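Local coordinates for 150aa long hypothetical histidine triad nucleotide-binding protein (Sulfolobus tokodaii, PDB 2EO4) that probably acts as a zinc-containing nucleotide-binding hydrolase of the histidine triad family, with a possible adenylylsulfatase activity, at residues C1-C4 and S5-N8; A88-V91 and I92-L95. All coordinates share one frame; numbering follows the deposited sequence.

Contact 1 of 2, residues C1-C4 and S5-N8; sequences CTFC and SIIN. With ZN (zinc ion), chain B.
Ser5 turns its hydroxyl back onto the carbonyl of Cys1, and its amide nitrogen binds the same oxygen. Ser5 OG lies 2.8 Å from Cys1 O and sits above the carbonyl plane. Ser5 N lies 2.9 Å from Cys1 O and comes from the opposite face. The hydroxyl gets there because OG stands beside its own backbone N (chi1 -67°). With an alanine in place of Ser5, Cys1 O would probably keep only the amide bond and lose the grip on its other face. On another side of the helix, Cys1 and Cys4 aim their sulfurs at one zinc ion. SG of Cys1 and SG of Cys4 each lie 2.3 Å from the metal. This is the CxxC half of a Cys2His2 site, set at the start of helix 2-7; His43 and His94 complete it. Cys4 N also donates to Cys1 SG over 3.5 Å, nearly straight at 171°, which would probably help to stabilise the negative charge on the sulfur. Thr2 and Ile6 lie side by side and point the same way, with Thr2 CG2 4.0 Å from Ile6 CD1. The same methyl of Ile6 approaches Phe3 CD1 obliquely at 4.3 Å. The Phe3 ring also packs on Leu37 and Ile39 of strand 36-40 and meets the ring of His96.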
ATOM      1  N   CYS A   1      21.718   5.427   4.775  1.00 28.39           N
ATOM      2  CA  CYS A   1      20.281   5.019   4.740  1.00 27.20           C
ATOM      3  C   CYS A   1      19.899   4.323   6.041  1.00 25.46           C
ATOM      4  O   CYS A   1      20.548   3.367   6.460  1.00 25.91           O
ATOM      5  CB  CYS A   1      20.028   4.078   3.563  1.00 27.44           C
ATOM      6  SG  CYS A   1      18.339   3.412   3.525  1.00 25.94           S
ATOM      7  N   THR A   2      18.837   4.803   6.678  1.00 23.93           N
ATOM      8  CA  THR A   2      18.397   4.223   7.936  1.00 24.33           C
ATOM      9  C   THR A   2      18.067   2.733   7.825  1.00 23.99           C
ATOM     10  O   THR A   2      18.458   1.948   8.689  1.00 23.92           O
ATOM     11  CB  THR A   2      17.177   4.994   8.495  1.00 25.94           C
ATOM     12  OG1 THR A   2      17.590   6.315   8.875  1.00 25.72           O
ATOM     13  CG2 THR A   2      16.594   4.286   9.708  1.00 26.71           C
ATOM     14  N   PHE A   3      17.365   2.330   6.769  1.00 24.76           N
ATOM     15  CA  PHE A   3      17.023   0.915   6.640  1.00 24.90           C
ATOM     16  C   PHE A   3      18.190   0.028   6.230  1.00 25.46           C
ATOM     17  O   PHE A   3      18.332  -1.085   6.745  1.00 23.94           O
ATOM     18  CB  PHE A   3      15.830   0.727   5.696  1.00 25.88           C
ATOM     19  CG  PHE A   3      14.518   1.133   6.315  1.00 24.47           C
ATOM     20  CD1 PHE A   3      14.180   0.690   7.591  1.00 28.21           C
ATOM     21  CD2 PHE A   3      13.647   1.989   5.649  1.00 25.32           C
ATOM     22  CE1 PHE A   3      12.993   1.100   8.200  1.00 30.41           C
ATOM     23  CE2 PHE A   3      12.456   2.406   6.248  1.00 27.32           C
ATOM     24  CZ  PHE A   3      12.130   1.964   7.522  1.00 27.60           C
ATOM     25  N   CYS A   4      19.031   0.501   5.316  1.00 26.77           N
ATOM     26  CA  CYS A   4      20.192  -0.294   4.930  1.00 28.15           C
ATOM     27  C   CYS A   4      21.056  -0.478   6.179  1.00 28.45           C
ATOM     28  O   CYS A   4      21.639  -1.542   6.397  1.00 29.54           O
ATOM     29  CB  CYS A   4      20.999   0.407   3.830  1.00 28.03           C
ATOM     30  SG  CYS A   4      20.306   0.252   2.159  1.00 29.63           S
ATOM     31  N   SER A   5      21.119   0.562   7.011  1.00 29.16           N
ATOM     32  CA  SER A   5      21.904   0.505   8.242  1.00 27.93           C
ATOM     33  C   SER A   5      21.353  -0.535   9.210  1.00 27.36           C
ATOM     34  O   SER A   5      22.108  -1.275   9.839  1.00 27.76           O
ATOM     35  CB  SER A   5      21.936   1.874   8.930  1.00 28.28           C
ATOM     36  OG  SER A   5      22.656   2.823   8.160  1.00 29.21           O
ATOM     37  N   ILE A   6      20.034  -0.586   9.344  1.00 27.21           N
ATOM     38  CA  ILE A   6      19.425  -1.554  10.239  1.00 25.90           C
ATOM     39  C   ILE A   6      19.640  -2.967   9.693  1.00 27.73           C
ATOM     40  O   ILE A   6      19.899  -3.901  10.450  1.00 28.25           O
ATOM     41  CB  ILE A   6      17.920  -1.257  10.419  1.00 27.53           C
ATOM     42  CG1 ILE A   6      17.761   0.055  11.200  1.00 27.08           C
ATOM     43  CG2 ILE A   6      17.237  -2.400  11.153  1.00 25.78           C
ATOM     44  CD1 ILE A   6      16.336   0.577  11.291  1.00 27.58           C
ATOM     45  N   ILE A   7      19.546  -3.117   8.375  1.00 29.68           N
ATOM     46  CA  ILE A   7      19.751  -4.420   7.748  1.00 31.89           C
ATOM     47  C   ILE A   7      21.172  -4.915   8.017  1.00 32.93           C
ATOM     48  O   ILE A   7      21.388  -6.101   8.290  1.00 32.14           O
ATOM     49  CB  ILE A   7      19.538  -4.342   6.217  1.00 32.41           C
ATOM     50  CG1 ILE A   7      18.059  -4.090   5.909  1.00 33.17           C
ATOM     51  CG2 ILE A   7      20.018  -5.630   5.551  1.00 34.61           C
ATOM     52  CD1 ILE A   7      17.138  -5.175   6.409  1.00 35.58           C
ATOM     53  N   ASN A   8      22.131  -3.999   7.941  1.00 33.17           N
ATOM     54  CA  ASN A   8      23.536  -4.335   8.160  1.00 34.79           C
ATOM     55  C   ASN A   8      23.952  -4.309   9.628  1.00 34.97           C
ATOM     56  O   ASN A   8      25.137  -4.450   9.946  1.00 33.86           O
ATOM     57  CB  ASN A   8      24.434  -3.392   7.356  1.00 36.72           C
ATOM     58  CG  ASN A   8      24.236  -3.533   5.859  1.00 38.88           C
ATOM     59  OD1 ASN A   8      24.169  -4.644   5.338  1.00 40.89           O
ATOM     60  ND2 ASN A   8      24.154  -2.407   5.157  1.00 40.18           N
TER
HETATM   61 ZN    ZN B 201      18.542   1.770   1.956  1.00 27.41          ZN

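Contact 2 of 2, residues A88-V91 and I92-L95; sequences AGQV and IFHL. With ZN (zinc ion), chain B; PO4 (phosphate ion), chain C.
Val91 and Ile92 send consecutive backbone N-H groups to a single oxygen of a bound phosphate ion. Val91 N lies 2.8 Å from O4 of the phosphate, and Ile92 N lies 3.1 Å from the same O4. Both bonds are almost straight. The phosphate probably came from the crystallisation liquor. It is also hydrogen-bonded to His96 NE2, His98 NE2 and Asn83 ND2, so it occupies the pocket of the predicted nucleophile His96. The Gln90 side chain is extended, with CG anti to the backbone N (chi1 178°), and this carries the amide along to the Ile92 carbonyl. Gln90 NE2 donates to Ile92 O over 3.2 Å, tilted from the carbonyl plane. The rest of the amide is held as well: OE1 accepts a hydrogen bond from Gly85 N, and the same NE2 also hydrogen-bonds to Glu45 O. Phe93, at the centre of an inverse gamma turn, turns its ring back so that it meets this amide obliquely. Ring and amide planes are 45° apart, and Phe93 CD1 lies 3.4 Å from Gln90 OE1. The turn leads into His94, the first residue of the predicted histidine triad motif. His94 ND1 binds the zinc at 2.1 Å, while His94 NE2 makes a hydrogen bond to Pro40 O. That hydrogen bond probably fixes the rotation of the imidazole and makes ND1 a better donor to the metal. The paired amides would suit an anionic group, consistent with binding the phosphate of a nucleotide.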
ATOM      1  N   ALA A  88       4.368  13.555  -0.475  1.00 23.16           N
ATOM      2  CA  ALA A  88       3.418  12.505  -0.121  1.00 23.33           C
ATOM      3  C   ALA A  88       3.732  12.011   1.289  1.00 24.29           C
ATOM      4  O   ALA A  88       3.128  11.053   1.770  1.00 24.43           O
ATOM      5  CB  ALA A  88       3.505  11.346  -1.114  1.00 22.04           C
ATOM      6  N   GLY A  89       4.691  12.665   1.942  1.00 23.71           N
ATOM      7  CA  GLY A  89       5.051  12.288   3.296  1.00 23.39           C
ATOM      8  C   GLY A  89       6.237  11.350   3.448  1.00 22.62           C
ATOM      9  O   GLY A  89       6.508  10.878   4.552  1.00 23.80           O
ATOM     10  N   GLN A  90       6.946  11.063   2.362  1.00 22.06           N
ATOM     11  CA  GLN A  90       8.099  10.180   2.469  1.00 22.78           C
ATOM     12  C   GLN A  90       9.286  10.925   3.081  1.00 25.11           C
ATOM     13  O   GLN A  90       9.594  12.048   2.678  1.00 24.84           O
ATOM     14  CB  GLN A  90       8.487   9.619   1.096  1.00 23.15           C
ATOM     15  CG  GLN A  90       9.719   8.720   1.157  1.00 26.40           C
ATOM     16  CD  GLN A  90      10.021   8.017  -0.153  1.00 23.67           C
ATOM     17  OE1 GLN A  90       9.843   8.580  -1.234  1.00 23.95           O
ATOM     18  NE2 GLN A  90      10.503   6.782  -0.059  1.00 24.06           N
ATOM     19  N   VAL A  91       9.933  10.301   4.064  1.00 23.71           N
ATOM     20  CA  VAL A  91      11.092  10.895   4.729  1.00 24.90           C
ATOM     21  C   VAL A  91      12.280   9.936   4.745  1.00 25.42           C
ATOM     22  O   VAL A  91      13.423  10.363   4.909  1.00 26.00           O
ATOM     23  CB  VAL A  91      10.764  11.339   6.182  1.00 24.09           C
ATOM     24  CG1 VAL A  91       9.684  12.404   6.161  1.00 21.45           C
ATOM     25  CG2 VAL A  91      10.341  10.145   7.023  1.00 25.13           C
ATOM     26  N   ILE A  92      12.015   8.638   4.607  1.00 24.50           N
ATOM     27  CA  ILE A  92      13.095   7.655   4.541  1.00 25.04           C
ATOM     28  C   ILE A  92      13.044   7.140   3.109  1.00 25.68           C
ATOM     29  O   ILE A  92      12.082   6.482   2.703  1.00 23.14           O
ATOM     30  CB  ILE A  92      12.904   6.474   5.519  1.00 26.55           C
ATOM     31  CG1 ILE A  92      12.847   6.987   6.961  1.00 27.94           C
ATOM     32  CG2 ILE A  92      14.071   5.499   5.374  1.00 26.68           C
ATOM     33  CD1 ILE A  92      12.681   5.888   8.003  1.00 27.92           C
ATOM     34  N   PHE A  93      14.080   7.449   2.340  1.00 26.64           N
ATOM     35  CA  PHE A  93      14.104   7.066   0.941  1.00 26.31           C
ATOM     36  C   PHE A  93      14.671   5.696   0.614  1.00 26.83           C
ATOM     37  O   PHE A  93      15.630   5.547  -0.148  1.00 26.76           O
ATOM     38  CB  PHE A  93      14.778   8.190   0.154  1.00 27.07           C
ATOM     39  CG  PHE A  93      14.034   9.489   0.264  1.00 27.14           C
ATOM     40  CD1 PHE A  93      12.929   9.740  -0.543  1.00 28.01           C
ATOM     41  CD2 PHE A  93      14.354  10.407   1.261  1.00 27.36           C
ATOM     42  CE1 PHE A  93      12.148  10.875  -0.356  1.00 28.75           C
ATOM     43  CE2 PHE A  93      13.577  11.547   1.457  1.00 28.73           C
ATOM     44  CZ  PHE A  93      12.471  11.780   0.647  1.00 28.69           C
ATOM     45  N   HIS A  94      14.037   4.699   1.220  1.00 24.84           N
ATOM     46  CA  HIS A  94      14.332   3.283   1.049  1.00 23.78           C
ATOM     47  C   HIS A  94      12.920   2.711   1.109  1.00 23.84           C
ATOM     48  O   HIS A  94      12.259   2.805   2.143  1.00 23.44           O
ATOM     49  CB  HIS A  94      15.152   2.734   2.219  1.00 24.33           C
ATOM     50  CG  HIS A  94      15.434   1.263   2.126  1.00 25.53           C
ATOM     51  ND1 HIS A  94      16.710   0.752   2.011  1.00 24.11           N
ATOM     52  CD2 HIS A  94      14.602   0.192   2.128  1.00 24.52           C
ATOM     53  CE1 HIS A  94      16.653  -0.566   1.947  1.00 25.97           C
ATOM     54  NE2 HIS A  94      15.385  -0.933   2.015  1.00 24.17           N
ATOM     55  N   LEU A  95      12.461   2.150  -0.004  1.00 22.10           N
ATOM     56  CA  LEU A  95      11.116   1.593  -0.095  1.00 21.36           C
ATOM     57  C   LEU A  95      10.685   0.790   1.122  1.00 20.02           C
ATOM     58  O   LEU A  95      11.329  -0.186   1.498  1.00 20.07           O
ATOM     59  CB  LEU A  95      11.004   0.714  -1.348  1.00 21.28           C
ATOM     60  CG  LEU A  95       9.748  -0.149  -1.542  1.00 20.89           C
ATOM     61  CD1 LEU A  95       8.482   0.689  -1.455  1.00 20.85           C
ATOM     62  CD2 LEU A  95       9.843  -0.836  -2.897  1.00 21.69           C
TER
HETATM   63 ZN    ZN B 201      18.542   1.770   1.956  1.00 27.41          ZN
HETATM   64  P   PO4 C 202       7.842   7.462   5.371  1.00 22.25           P
HETATM   65  O1  PO4 C 202       8.145   6.513   6.468  1.00 22.31           O
HETATM   66  O2  PO4 C 202       6.798   6.891   4.484  1.00 22.88           O
HETATM   67  O3  PO4 C 202       7.349   8.744   5.957  1.00 21.41           O
HETATM   68  O4  PO4 C 202       9.077   7.719   4.581  1.00 21.92           O

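How the contacts relate
The zinc ion ties the two contacts together. Contact 1 gives it Cys1 and Cys4 from the start of the chain, and contact 2 gives it His94; His43 is the fourth ligand. The centres of the contacts lie 14 Å apart, yet their side chains touch. Cys1 SG is 3.5 Å from His94 ND1. Phe3 bridges the two contacts: its CB lies 3.6 Å from His94 CG, and its CD2 lies 3.5 Å from Ile92 CG2. The phosphate is about 6 Å from the Phe3 side chain. The shared metal probably helps to hold helix 2-7 beside the loop that leads to the predicted active-site His96.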